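Local atomic coordinates of putative nucleoside-diphosphate-sugar epimerase (Staphylococcus aureus subsp. aureus, PDB entry 3E48), a protein that probably binds NAD(P)H through a Rossmann-type domain and may act as a nucleoside-diphosphate-sugar epimerase, although its reaction and substrate have not been established. Residues T6-H11 with F28-R33; V69-S74 with I101-Y106; P84-L89 with G122-L127; Y107-N112 with Y135-M140. One frame throughout, in Å; residues are numbered along the deposited sequence.

Overall arrangement
All four contacts lie in one Rossmann-type domain of the NAD(P)H-binding family. Contact 1 joins the glycine-rich turn, the likely dinucleotide site, to its neighbouring strand. Contact 2 is next across the same sheet, their centres about 11 Å apart, and Thr-6 N meets Val-70 O at 3.0 Å. Contact 3 packs two helices over the phenylalanine face of contact 2, where Phe-103 CZ lies 3.6 Å from Ala-124 CB. In contact 4 the loop after strand 100-106 meets strand 134-143, the next strand of the sheet, with Gly-105 N 2.8 Å from Val-138 O, and its centre is about 21 Å from that of contact 1. Contacts 3 and 4 both also touch the second subunit.

Contact 1: residues T6-H11 with F28-R33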
loop_
_atom_site.group_PDB
_atom_site.type_symbol
_atom_site.label_atom_id
_atom_site.label_comp_id
_atom_site.label_asym_id
_atom_site.label_seq_id
_atom_site.Cartn_x
_atom_site.Cartn_y
_atom_site.Cartn_z
ATOM N N THR B 6 -18.355 -11.363 4.571
ATOM C CA THR B 6 -17.830 -12.236 3.520
ATOM C C THR B 6 -16.769 -13.167 4.100
ATOM O O THR B 6 -16.119 -12.831 5.090
ATOM C CB THR B 6 -17.206 -11.433 2.338
ATOM O OG1 THR B 6 -16.023 -10.759 2.784
ATOM C CG2 THR B 6 -18.202 -10.408 1.798
ATOM N N GLY B 7 -16.604 -14.338 3.486
ATOM C CA GLY B 7 -15.623 -15.304 3.957
ATOM C C GLY B 7 -15.956 -15.825 5.344
ATOM O O GLY B 7 -15.070 -16.192 6.115
ATOM N N ALA B 8 -17.250 -15.881 5.641
ATOM C CA ALA B 8 -17.752 -16.316 6.940
ATOM C C ALA B 8 -17.387 -17.726 7.403
ATOM O O ALA B 8 -17.396 -17.997 8.605
ATOM C CB ALA B 8 -19.266 -16.149 6.971
ATOM N N THR B 9 -17.076 -18.625 6.472
ATOM C CA THR B 9 -16.735 -19.993 6.851
ATOM C C THR B 9 -15.243 -20.196 7.111
ATOM O O THR B 9 -14.809 -21.291 7.469
ATOM C CB THR B 9 -17.226 -21.023 5.793
ATOM O OG1 THR B 9 -16.765 -20.647 4.493
ATOM C CG2 THR B 9 -18.756 -21.090 5.785
ATOM N N GLY B 10 -14.460 -19.135 6.947
ATOM C CA GLY B 10 -13.031 -19.229 7.199
ATOM C C GLY B 10 -12.779 -19.286 8.694
ATOM O O GLY B 10 -13.715 -19.196 9.485
ATOM N N HIS B 11 -11.521 -19.430 9.097
ATOM C CA HIS B 11 -11.203 -19.499 10.519
ATOM C C HIS B 11 -11.699 -18.276 11.275
ATOM O O HIS B 11 -12.446 -18.401 12.244
ATOM C CB HIS B 11 -9.696 -19.652 10.726
ATOM C CG HIS B 11 -9.164 -20.980 10.293
ATOM N ND1 HIS B 11 -9.644 -22.169 10.796
ATOM C CD2 HIS B 11 -8.187 -21.309 9.414
ATOM C CE1 HIS B 11 -8.983 -23.175 10.249
ATOM N NE2 HIS B 11 -8.095 -22.681 9.407
ATOM N N PHE B 28 -28.340 -10.278 9.710
ATOM C CA PHE B 28 -26.991 -10.759 9.436
ATOM C C PHE B 28 -26.954 -11.742 8.272
ATOM O O PHE B 28 -27.625 -12.779 8.288
ATOM C CB PHE B 28 -26.416 -11.413 10.694
ATOM C CG PHE B 28 -24.917 -11.419 10.747
ATOM C CD1 PHE B 28 -24.190 -12.481 10.221
ATOM C CD2 PHE B 28 -24.233 -10.359 11.329
ATOM C CE1 PHE B 28 -22.797 -12.490 10.277
ATOM C CE2 PHE B 28 -22.841 -10.353 11.390
ATOM C CZ PHE B 28 -22.122 -11.424 10.862
ATOM N N HIS B 29 -26.156 -11.407 7.266
ATOM C CA HIS B 29 -26.017 -12.238 6.081
ATOM C C HIS B 29 -24.562 -12.639 5.932
ATOM O O HIS B 29 -23.670 -11.950 6.422
ATOM C CB HIS B 29 -26.413 -11.461 4.826
ATOM C CG HIS B 29 -27.787 -10.869 4.876
ATOM N ND1 HIS B 29 -28.133 -9.865 5.754
ATOM C CD2 HIS B 29 -28.894 -11.124 4.140
ATOM C CE1 HIS B 29 -29.395 -9.526 5.556
ATOM N NE2 HIS B 29 -29.879 -10.275 4.582
ATOM N N ILE B 30 -24.324 -13.756 5.254
ATOM C CA ILE B 30 -22.959 -14.196 5.016
ATOM C C ILE B 30 -22.786 -14.500 3.536
ATOM O O ILE B 30 -23.728 -14.923 2.861
ATOM C CB ILE B 30 -22.584 -15.456 5.841
ATOM C CG1 ILE B 30 -23.446 -16.646 5.414
ATOM C CG2 ILE B 30 -22.734 -15.162 7.328
ATOM C CD1 ILE B 30 -23.083 -17.938 6.120
ATOM N N GLY B 31 -21.576 -14.262 3.038
ATOM C CA GLY B 31 -21.267 -14.517 1.642
ATOM C C GLY B 31 -20.136 -15.522 1.586
ATOM O O GLY B 31 -19.014 -15.216 1.985
ATOM N N VAL B 32 -20.431 -16.720 1.090
ATOM C CA VAL B 32 -19.442 -17.788 1.013
ATOM C C VAL B 32 -19.315 -18.398 -0.379
ATOM O O VAL B 32 -20.251 -18.359 -1.179
ATOM C CB VAL B 32 -19.797 -18.916 1.990
ATOM C CG1 VAL B 32 -19.706 -18.412 3.420
ATOM C CG2 VAL B 32 -21.202 -19.428 1.697
ATOM N N ARG B 33 -18.153 -18.983 -0.658
ATOM C CA ARG B 33 -17.915 -19.604 -1.955
ATOM C C ARG B 33 -18.626 -20.951 -2.052
ATOM O O ARG B 33 -19.153 -21.307 -3.104
ATOM C CB ARG B 33 -16.409 -19.780 -2.184
ATOM C CG ARG B 33 -15.703 -20.548 -1.090
ATOM C CD ARG B 33 -14.187 -20.551 -1.276
ATOM N NE ARG B 33 -13.771 -21.188 -2.523
ATOM C CZ ARG B 33 -13.626 -20.553 -3.682
ATOM N NH1 ARG B 33 -13.246 -21.224 -4.763
ATOM N NH2 ARG B 33 -13.842 -19.247 -3.759
#
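Thr-6 and Gly-31 face each other as a parallel bridge pair, with Thr-6 CA and Gly-31 CA 4.5 Å apart, where strand 3-6 gives way to a loop. Gly-7 N donates to Gly-31 O at 3.0 Å, and the same oxygen is approached by Thr-6 CA at 3.6 Å in a CH...O contact. Beyond this bond the first chain leaves the sheet: Gly-7 has a positive phi of 64° and starts a type I turn that Gly-10 N closes onto Gly-7 O at 3.1 Å. Gly-10 then serves as the N-cap of helix 11-22. With Gly-7 and Gly-10, this tight strand-turn-helix passage matches the glycine-rich loop of Rossmann folds, which in relatives lies against the dinucleotide pyrophosphate.

Ala-8 and Thr-9 of the turn pack on Ile-30 and Val-32. The methyl of Ala-8 sits against the branch of Ile-30, its CB 3.6 Å from Ile-30 CG2; a chi1 of 64° places Ile-30 CG1 between the backbone N and the carbonyl carbon, and CG2 beside N, where it meets Ala-8. Thr-9 crosses Val-32 at about a right angle, Thr-9 CG2 lying 3.7 Å from Val-32 CG1.

Ala-8 also rests on Thr-17 of helix 11-22, while Ile-30 and Val-32 both meet Val-48 of strand 47-50. Thr-6 OG1 bonds to Tyr-53 OH, and strand 68-71 flanks strand 3-6 on its other side.

Contact 2: residues V69-S74 with I101-Y106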
loop_
_atom_site.group_PDB
_atom_site.type_symbol
_atom_site.label_atom_id
_atom_site.label_comp_id
_atom_site.label_asym_id
_atom_site.label_seq_id
_atom_site.Cartn_x
_atom_site.Cartn_y
_atom_site.Cartn_z
ATOM N N VAL B 69 -20.913 -4.026 4.755
ATOM C CA VAL B 69 -20.171 -5.211 4.364
ATOM C C VAL B 69 -18.912 -5.301 5.216
ATOM O O VAL B 69 -18.146 -4.339 5.320
ATOM C CB VAL B 69 -19.759 -5.156 2.869
ATOM C CG1 VAL B 69 -18.792 -6.291 2.543
ATOM C CG2 VAL B 69 -21.000 -5.257 1.987
ATOM N N VAL B 70 -18.732 -6.455 5.852
ATOM C CA VAL B 70 -17.557 -6.728 6.673
ATOM C C VAL B 70 -16.785 -7.685 5.776
ATOM O O VAL B 70 -17.216 -8.814 5.542
ATOM C CB VAL B 70 -17.943 -7.411 7.999
ATOM C CG1 VAL B 70 -16.706 -7.602 8.866
ATOM C CG2 VAL B 70 -18.980 -6.566 8.731
ATOM N N PHE B 71 -15.658 -7.202 5.257
ATOM C CA PHE B 71 -14.830 -7.950 4.315
ATOM C C PHE B 71 -13.597 -8.597 4.917
ATOM O O PHE B 71 -12.769 -7.924 5.526
ATOM C CB PHE B 71 -14.383 -7.010 3.191
ATOM C CG PHE B 71 -13.706 -7.700 2.044
ATOM C CD1 PHE B 71 -14.461 -8.340 1.068
ATOM C CD2 PHE B 71 -12.316 -7.718 1.939
ATOM C CE1 PHE B 71 -13.848 -8.991 -0.002
ATOM C CE2 PHE B 71 -11.687 -8.368 0.870
ATOM C CZ PHE B 71 -12.460 -9.006 -0.104
ATOM N N ILE B 72 -13.484 -9.909 4.735
ATOM C CA ILE B 72 -12.330 -10.661 5.210
ATOM C C ILE B 72 -11.544 -11.067 3.968
ATOM O O ILE B 72 -12.028 -11.845 3.147
ATOM C CB ILE B 72 -12.758 -11.929 5.972
ATOM C CG1 ILE B 72 -13.570 -11.527 7.205
ATOM C CG2 ILE B 72 -11.529 -12.748 6.370
ATOM C CD1 ILE B 72 -14.102 -12.699 7.998
ATOM N N PRO B 73 -10.325 -10.530 3.807
ATOM C CA PRO B 73 -9.499 -10.868 2.641
ATOM C C PRO B 73 -9.223 -12.366 2.523
ATOM O O PRO B 73 -9.235 -13.087 3.522
ATOM C CB PRO B 73 -8.215 -10.079 2.887
ATOM C CG PRO B 73 -8.697 -8.865 3.611
ATOM C CD PRO B 73 -9.702 -9.456 4.598
ATOM N N SER B 74 -8.976 -12.826 1.300
ATOM C CA SER B 74 -8.670 -14.232 1.050
ATOM C C SER B 74 -7.189 -14.458 1.343
ATOM O O SER B 74 -6.491 -13.534 1.760
ATOM C CB SER B 74 -8.949 -14.593 -0.410
ATOM O OG SER B 74 -8.011 -13.971 -1.283
ATOM N N ILE B 101 -18.238 -0.037 4.616
ATOM C CA ILE B 101 -17.405 -1.224 4.507
ATOM C C ILE B 101 -16.471 -1.311 5.709
ATOM O O ILE B 101 -15.791 -0.345 6.040
ATOM C CB ILE B 101 -16.522 -1.199 3.231
ATOM C CG1 ILE B 101 -17.396 -1.329 1.977
ATOM C CG2 ILE B 101 -15.493 -2.330 3.292
ATOM C CD1 ILE B 101 -16.644 -1.077 0.672
ATOM N N ILE B 102 -16.471 -2.459 6.377
ATOM C CA ILE B 102 -15.568 -2.682 7.496
ATOM C C ILE B 102 -14.558 -3.655 6.900
ATOM O O ILE B 102 -14.902 -4.791 6.574
ATOM C CB ILE B 102 -16.292 -3.320 8.704
ATOM C CG1 ILE B 102 -17.373 -2.361 9.218
ATOM C CG2 ILE B 102 -15.281 -3.637 9.811
ATOM C CD1 ILE B 102 -18.229 -2.909 10.360
ATOM N N PHE B 103 -13.322 -3.198 6.725
ATOM C CA PHE B 103 -12.277 -4.020 6.116
ATOM C C PHE B 103 -11.323 -4.580 7.158
ATOM O O PHE B 103 -10.756 -3.834 7.950
ATOM C CB PHE B 103 -11.495 -3.185 5.096
ATOM C CG PHE B 103 -10.551 -3.983 4.243
ATOM C CD1 PHE B 103 -10.920 -4.390 2.966
ATOM C CD2 PHE B 103 -9.291 -4.327 4.714
ATOM C CE1 PHE B 103 -10.043 -5.131 2.163
ATOM C CE2 PHE B 103 -8.402 -5.070 3.919
ATOM C CZ PHE B 103 -8.783 -5.470 2.644
ATOM N N ILE B 104 -11.153 -5.900 7.159
ATOM C CA ILE B 104 -10.264 -6.557 8.115
ATOM C C ILE B 104 -8.881 -6.776 7.498
ATOM O O ILE B 104 -8.666 -7.752 6.781
ATOM C CB ILE B 104 -10.823 -7.927 8.544
ATOM C CG1 ILE B 104 -12.261 -7.770 9.056
ATOM C CG2 ILE B 104 -9.920 -8.538 9.615
ATOM C CD1 ILE B 104 -12.405 -6.850 10.244
ATOM N N GLY B 105 -7.948 -5.875 7.793
ATOM C CA GLY B 105 -6.610 -5.987 7.245
ATOM C C GLY B 105 -5.563 -6.455 8.235
ATOM O O GLY B 105 -5.791 -6.449 9.443
ATOM N N TYR B 106 -4.406 -6.856 7.715
ATOM C CA TYR B 106 -3.297 -7.342 8.536
ATOM C C TYR B 106 -2.346 -6.188 8.862
ATOM O O TYR B 106 -2.139 -5.307 8.030
ATOM C CB TYR B 106 -2.564 -8.447 7.774
ATOM C CG TYR B 106 -1.557 -9.224 8.587
ATOM C CD1 TYR B 106 -1.881 -9.708 9.857
ATOM C CD2 TYR B 106 -0.296 -9.516 8.070
ATOM C CE1 TYR B 106 -0.975 -10.465 10.592
ATOM C CE2 TYR B 106 0.617 -10.276 8.796
ATOM C CZ TYR B 106 0.270 -10.747 10.057
ATOM O OH TYR B 106 1.165 -11.500 10.776
#
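Phe-71 and Phe-103 leave their strands by the same torsion, CG opposite the backbone N in each (chi1 -171° and -170°), and their rings therefore rise side by side from one face of the sheet. The planes are near parallel but slid apart, with centroids 5.6 Å from each other, so the touch is made by Phe-71 CD2 and Phe-103 CE1 at 3.5 Å rather than by overlapping rings. Pro-73 also leans on the Phe-103 ring, its CG 3.5 Å from Phe-103 CZ, and its CD lies only 3.0 Å from Ile-104 O, where strand pairing has ended.

The two strands run parallel, 12° apart. Ile-102 sits between two residues of its partner, donating from N to Val-69 O (2.7 Å) and accepting at O from Phe-71 N (2.8 Å); Ile-104 N then reaches Phe-71 O at 3.1 Å. On the other face Val-70 CG2 meets Ile-102 CD1 at 4.1 Å.

This is the middle of the Rossmann sheet, with strand 3-6 on one side and strand 134-143 on the other. Helices 84-96 and 118-131 cover the phenylalanine face, setting Leu-89 on Phe-71 and Tyr-120 on Phe-103, while Tyr-53 stacks with the Phe-71 ring.

Contact 3: residues P84-L89 with G122-L127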
loop_
_atom_site.group_PDB
_atom_site.type_symbol
_atom_site.label_atom_id
_atom_site.label_comp_id
_atom_site.label_asym_id
_atom_site.label_seq_id
_atom_site.Cartn_x
_atom_site.Cartn_y
_atom_site.Cartn_z
ATOM N N PRO B 84 -7.483 -7.940 -7.315
ATOM C CA PRO B 84 -8.833 -7.897 -7.894
ATOM C C PRO B 84 -9.937 -7.984 -6.839
ATOM O O PRO B 84 -11.040 -7.471 -7.019
ATOM C CB PRO B 84 -8.828 -9.088 -8.847
ATOM C CG PRO B 84 -7.395 -9.089 -9.338
ATOM C CD PRO B 84 -6.631 -8.899 -8.046
ATOM N N GLU B 85 -9.602 -8.632 -5.735
ATOM C CA GLU B 85 -10.483 -8.820 -4.594
ATOM C C GLU B 85 -11.059 -7.495 -4.098
ATOM O O GLU B 85 -12.282 -7.321 -3.977
ATOM C CB GLU B 85 -9.646 -9.434 -3.497
ATOM C CG GLU B 85 -10.353 -10.069 -2.387
ATOM C CD GLU B 85 -9.376 -10.845 -1.559
ATOM O OE1 GLU B 85 -8.803 -10.280 -0.601
ATOM O OE2 GLU B 85 -9.157 -12.015 -1.910
ATOM N N VAL B 86 -10.158 -6.566 -3.796
ATOM C CA VAL B 86 -10.550 -5.259 -3.285
ATOM C C VAL B 86 -11.173 -4.409 -4.379
ATOM O O VAL B 86 -12.054 -3.603 -4.108
ATOM C CB VAL B 86 -9.340 -4.504 -2.665
ATOM C CG1 VAL B 86 -8.292 -4.213 -3.726
ATOM C CG2 VAL B 86 -9.818 -3.215 -2.009
ATOM N N GLU B 87 -10.711 -4.580 -5.615
ATOM C CA GLU B 87 -11.293 -3.825 -6.713
ATOM C C GLU B 87 -12.759 -4.229 -6.812
ATOM O O GLU B 87 -13.628 -3.380 -6.963
ATOM C CB GLU B 87 -10.595 -4.137 -8.041
ATOM C CG GLU B 87 -9.231 -3.476 -8.240
ATOM C CD GLU B 87 -9.309 -1.967 -8.388
ATOM O OE1 GLU B 87 -10.310 -1.464 -8.935
ATOM O OE2 GLU B 87 -8.355 -1.275 -7.979
ATOM N N ASN B 88 -13.032 -5.525 -6.711
ATOM C CA ASN B 88 -14.404 -5.992 -6.806
ATOM C C ASN B 88 -15.234 -5.538 -5.618
ATOM O O ASN B 88 -16.410 -5.201 -5.765
ATOM C CB ASN B 88 -14.441 -7.512 -6.963
ATOM C CG ASN B 88 -13.943 -7.957 -8.327
ATOM O OD1 ASN B 88 -13.907 -7.159 -9.269
ATOM N ND2 ASN B 88 -13.570 -9.228 -8.446
ATOM N N LEU B 89 -14.620 -5.519 -4.441
ATOM C CA LEU B 89 -15.314 -5.070 -3.238
ATOM C C LEU B 89 -15.851 -3.657 -3.450
ATOM O O LEU B 89 -17.039 -3.400 -3.255
ATOM C CB LEU B 89 -14.354 -5.079 -2.047
ATOM C CG LEU B 89 -14.828 -4.383 -0.772
ATOM C CD1 LEU B 89 -16.058 -5.090 -0.196
ATOM C CD2 LEU B 89 -13.682 -4.393 0.238
ATOM N N GLY B 122 -1.521 -2.343 1.611
ATOM C CA GLY B 122 -1.312 -0.926 1.398
ATOM C C GLY B 122 -2.273 -0.453 0.321
ATOM O O GLY B 122 -2.877 0.611 0.431
ATOM N N TYR B 123 -2.414 -1.255 -0.731
ATOM C CA TYR B 123 -3.298 -0.930 -1.838
ATOM C C TYR B 123 -4.760 -0.870 -1.410
ATOM O O TYR B 123 -5.487 0.048 -1.793
ATOM C CB TYR B 123 -3.113 -1.966 -2.945
ATOM C CG TYR B 123 -3.855 -1.689 -4.232
ATOM C CD1 TYR B 123 -5.205 -2.025 -4.376
ATOM C CD2 TYR B 123 -3.186 -1.148 -5.332
ATOM C CE1 TYR B 123 -5.868 -1.838 -5.593
ATOM C CE2 TYR B 123 -3.837 -0.956 -6.545
ATOM C CZ TYR B 123 -5.173 -1.305 -6.672
ATOM O OH TYR B 123 -5.790 -1.142 -7.890
ATOM N N ALA B 124 -5.182 -1.851 -0.616
ATOM C CA ALA B 124 -6.560 -1.931 -0.135
ATOM C C ALA B 124 -6.978 -0.688 0.653
ATOM O O ALA B 124 -8.028 -0.093 0.387
ATOM C CB ALA B 124 -6.733 -3.180 0.728
ATOM N N SER B 125 -6.158 -0.305 1.627
ATOM C CA SER B 125 -6.447 0.863 2.455
ATOM C C SER B 125 -6.630 2.101 1.582
ATOM O O SER B 125 -7.611 2.840 1.713
ATOM C CB SER B 125 -5.306 1.088 3.457
ATOM O OG SER B 125 -5.546 2.220 4.272
ATOM N N ARG B 126 -5.683 2.323 0.680
ATOM C CA ARG B 126 -5.755 3.481 -0.204
ATOM C C ARG B 126 -6.940 3.421 -1.167
ATOM O O ARG B 126 -7.608 4.432 -1.393
ATOM C CB ARG B 126 -4.428 3.618 -0.955
ATOM C CG ARG B 126 -3.292 3.886 0.019
ATOM C CD ARG B 126 -1.907 3.675 -0.566
ATOM N NE ARG B 126 -0.897 4.155 0.377
ATOM C CZ ARG B 126 -0.594 3.563 1.530
ATOM N NH1 ARG B 126 -1.210 2.444 1.900
ATOM N NH2 ARG B 126 0.306 4.114 2.338
ATOM N N LEU B 127 -7.225 2.244 -1.721
ATOM C CA LEU B 127 -8.352 2.135 -2.642
ATOM C C LEU B 127 -9.643 2.514 -1.918
ATOM O O LEU B 127 -10.503 3.191 -2.481
ATOM C CB LEU B 127 -8.478 0.719 -3.209
ATOM C CG LEU B 127 -9.447 0.574 -4.396
ATOM C CD1 LEU B 127 -8.901 1.342 -5.610
ATOM C CD2 LEU B 127 -9.628 -0.895 -4.734
#
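The Tyr-123 ring is met at its edge by the neighbouring helix, with both Glu-87 OE2 and Val-86 CG1 near the ring plane. The carboxylate of Glu-87 is turned 64° against that ring. Helices 84-96 and 118-131 are successive helices on one side of a Rossmann fold, and their short segments run nearly parallel, 14° apart, with axes 9.9 Å from each other.

Tyr-123 OH donates to Glu-87 OE2 at 2.6 Å, a short bond that meets the oxygen on its anti side, tilted somewhat out of the carboxylate plane. A bend in the Glu-87 chain (chi2 -68°) carries the carboxylate across to the tyrosine, although its CB points neither toward nor away from the other helix. Leu-127 CD2 covers the carboxylate face opposite the one to which the hydroxyl is tilted, 3.5 Å from Glu-87 OE2, so one side of the acceptor is apolar.

Val-86 supplies the hydrophobic half. Its CG2 touches Leu-127 CD2 at 3.6 Å and Ala-124 CA at 4.0 Å, while CG1 comes within 3.8 Å of Tyr-123 CD1. Phe-80 of the second subunit packs on Glu-87 and Tyr-123, and Arg-126 NE bonds to Asp-109 O of that subunit, which places this helix pair at the dimer interface. Within its own helix Arg-126 curls back: its NH1 reaches Gly-122 O at 2.9 Å from one face of the carbonyl plane, and its backbone N reaches that oxygen from the opposite face.

Contact 4: residues Y107-N112 with Y135-M140; sequences YADQHN and YTYVRM
Asp-109 and Arg-139 form a side-on, two-bonded salt bridge between the loop after strand 100-106 and strand 134-143, an inner strand of the sheet. Arg-139 NE donates to Asp-109 OD2 at 2.9 Å, and Arg-139 NH2 donates to Asp-109 OD1 at 3.0 Å. Both oxygens are met on their syn sides, and the carboxylate and guanidinium planes lie only 16° apart, though the donors sit somewhat out of the carboxylate plane. A bend in the arginine chain (chi3 68°) presents the NE edge to the aspartate.

Tyr-107 adds the backbone to this grip. Its CA lies over one face of the guanidinium, and its N donates to Met-140 O (a selenomethionine residue) at 2.9 Å. With CG between the backbone N and the carbonyl carbon (chi1 74°), the phenol swings away from the strand, yet Tyr-107 CD2 still passes 3.3 Å from Met-140 O. A water bridges Asp-109 OD2 (2.7 Å) to Tyr-137 OH (2.7 Å), so OD2 accepts from both Arg-139 NE and the water.

The loop thus leaves strand 100-106 but stays tied to strand 134-143 of the Rossmann sheet. Gln-257 bonds to Arg-139 NH2 and Tyr-107 O, and Asp-109 O accepts from Arg-126 NE of the second subunit. Two direct bonds and a water-mediated one fix the rotation of the Asp-109 carboxylate, and in this largely buried place the aspartate probably offsets the charge of Arg-139, with Arg-194 as its second, long and weak ion-pair partner.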
loop_
_atom_site.group_PDB
_atom_site.type_symbol
_atom_site.label_atom_id
_atom_site.label_comp_id
_atom_site.label_asym_id
_atom_site.label_seq_id
_atom_site.Cartn_x
_atom_site.Cartn_y
_atom_site.Cartn_z
ATOM N N TYR B 107 -1.750 -6.206 10.055
ATOM C CA TYR B 107 -0.862 -5.122 10.474
ATOM C C TYR B 107 0.516 -5.022 9.809
ATOM O O TYR B 107 1.234 -4.052 10.039
ATOM C CB TYR B 107 -0.690 -5.122 12.004
ATOM C CG TYR B 107 0.178 -6.210 12.624
ATOM C CD1 TYR B 107 0.742 -6.016 13.886
ATOM C CD2 TYR B 107 0.397 -7.432 11.991
ATOM C CE1 TYR B 107 1.502 -7.010 14.507
ATOM C CE2 TYR B 107 1.158 -8.439 12.610
ATOM C CZ TYR B 107 1.707 -8.216 13.867
ATOM O OH TYR B 107 2.460 -9.201 14.473
ATOM N N ALA B 108 0.885 -6.001 8.990
ATOM C CA ALA B 108 2.184 -5.972 8.306
ATOM C C ALA B 108 1.959 -5.228 6.997
ATOM O O ALA B 108 1.999 -5.817 5.914
ATOM C CB ALA B 108 2.668 -7.393 8.040
ATOM N N ASP B 109 1.736 -3.921 7.111
ATOM C CA ASP B 109 1.417 -3.108 5.947
ATOM C C ASP B 109 2.140 -1.768 5.789
ATOM O O ASP B 109 1.685 -0.917 5.024
ATOM C CB ASP B 109 -0.095 -2.854 5.933
ATOM C CG ASP B 109 -0.565 -2.031 7.124
ATOM O OD1 ASP B 109 0.267 -1.661 7.985
ATOM O OD2 ASP B 109 -1.784 -1.749 7.207
ATOM N N GLN B 110 3.252 -1.566 6.491
ATOM C CA GLN B 110 3.975 -0.300 6.368
ATOM C C GLN B 110 4.629 -0.183 4.996
ATOM O O GLN B 110 4.828 -1.183 4.307
ATOM C CB GLN B 110 5.034 -0.167 7.465
ATOM C CG GLN B 110 4.460 -0.249 8.880
ATOM C CD GLN B 110 4.663 -1.617 9.510
ATOM O OE1 GLN B 110 4.503 -2.647 8.848
ATOM N NE2 GLN B 110 5.006 -1.635 10.799
ATOM N N HIS B 111 4.972 1.040 4.603
ATOM C CA HIS B 111 5.583 1.267 3.295
ATOM C C HIS B 111 6.867 0.473 3.085
ATOM O O HIS B 111 7.235 0.169 1.946
ATOM C CB HIS B 111 5.878 2.757 3.093
ATOM C CG HIS B 111 6.953 3.288 3.989
ATOM N ND1 HIS B 111 6.708 3.728 5.270
ATOM C CD2 HIS B 111 8.285 3.436 3.788
ATOM C CE1 HIS B 111 7.841 4.127 5.821
ATOM N NE2 HIS B 111 8.813 3.960 4.944
ATOM N N ASN B 112 7.548 0.145 4.180
ATOM C CA ASN B 112 8.798 -0.609 4.104
ATOM C C ASN B 112 8.704 -2.001 4.729
ATOM O O ASN B 112 9.708 -2.568 5.160
ATOM C CB ASN B 112 9.934 0.186 4.764
ATOM C CG ASN B 112 9.720 0.397 6.254
ATOM O OD1 ASN B 112 8.593 0.359 6.747
ATOM N ND2 ASN B 112 10.808 0.640 6.978
ATOM N N TYR B 135 -15.931 3.951 5.352
ATOM C CA TYR B 135 -15.324 2.689 5.739
ATOM C C TYR B 135 -14.598 2.753 7.077
ATOM O O TYR B 135 -14.251 3.829 7.569
ATOM C CB TYR B 135 -14.359 2.182 4.649
ATOM C CG TYR B 135 -13.091 2.996 4.501
ATOM C CD1 TYR B 135 -13.102 4.238 3.865
ATOM C CD2 TYR B 135 -11.882 2.532 5.022
ATOM C CE1 TYR B 135 -11.935 5.000 3.756
ATOM C CE2 TYR B 135 -10.716 3.282 4.917
ATOM C CZ TYR B 135 -10.750 4.513 4.288
ATOM O OH TYR B 135 -9.596 5.261 4.210
ATOM N N THR B 136 -14.385 1.576 7.650
ATOM C CA THR B 136 -13.699 1.414 8.925
ATOM C C THR B 136 -12.608 0.404 8.626
ATOM O O THR B 136 -12.895 -0.715 8.204
ATOM C CB THR B 136 -14.662 0.849 9.995
ATOM O OG1 THR B 136 -15.780 1.737 10.139
ATOM C CG2 THR B 136 -13.963 0.714 11.341
ATOM N N TYR B 137 -11.357 0.806 8.813
ATOM C CA TYR B 137 -10.239 -0.082 8.530
ATOM C C TYR B 137 -9.713 -0.672 9.835
ATOM O O TYR B 137 -9.199 0.041 10.701
ATOM C CB TYR B 137 -9.148 0.690 7.780
ATOM C CG TYR B 137 -8.197 -0.201 7.019
ATOM C CD1 TYR B 137 -7.071 -0.740 7.637
ATOM C CD2 TYR B 137 -8.459 -0.560 5.697
ATOM C CE1 TYR B 137 -6.228 -1.623 6.956
ATOM C CE2 TYR B 137 -7.624 -1.442 5.008
ATOM C CZ TYR B 137 -6.513 -1.969 5.647
ATOM O OH TYR B 137 -5.688 -2.849 4.988
ATOM N N VAL B 138 -9.870 -1.984 9.973
ATOM C CA VAL B 138 -9.452 -2.690 11.177
ATOM C C VAL B 138 -8.201 -3.507 10.911
ATOM O O VAL B 138 -8.232 -4.449 10.132
ATOM C CB VAL B 138 -10.570 -3.641 11.658
ATOM C CG1 VAL B 138 -10.154 -4.331 12.953
ATOM C CG2 VAL B 138 -11.862 -2.862 11.845
ATOM N N ARG B 139 -7.093 -3.154 11.550
ATOM C CA ARG B 139 -5.861 -3.903 11.347
ATOM C C ARG B 139 -5.690 -4.893 12.494
ATOM O O ARG B 139 -5.926 -4.551 13.650
ATOM C CB ARG B 139 -4.674 -2.936 11.258
ATOM C CG ARG B 139 -4.737 -2.062 10.005
ATOM C CD ARG B 139 -3.805 -0.849 10.054
ATOM N NE ARG B 139 -2.394 -1.218 10.016
ATOM C CZ ARG B 139 -1.571 -1.133 11.055
ATOM N NH1 ARG B 139 -2.019 -0.689 12.223
ATOM N NH2 ARG B 139 -0.300 -1.490 10.925
HETATM N N MSE B 140 -5.310 -6.124 12.174
HETATM C CA MSE B 140 -5.130 -7.127 13.214
HETATM C C MSE B 140 -3.681 -7.581 13.345
HETATM O O MSE B 140 -2.920 -7.561 12.370
HETATM C CB MSE B 140 -6.030 -8.339 12.936
HETATM C CG MSE B 140 -5.656 -9.126 11.695
HETATM SE SE MSE B 140 -6.974 -10.482 11.226
HETATM C CE MSE B 140 -6.930 -10.244 9.314
HETATM O O HOH W 1 -3.582 -3.650 6.540
#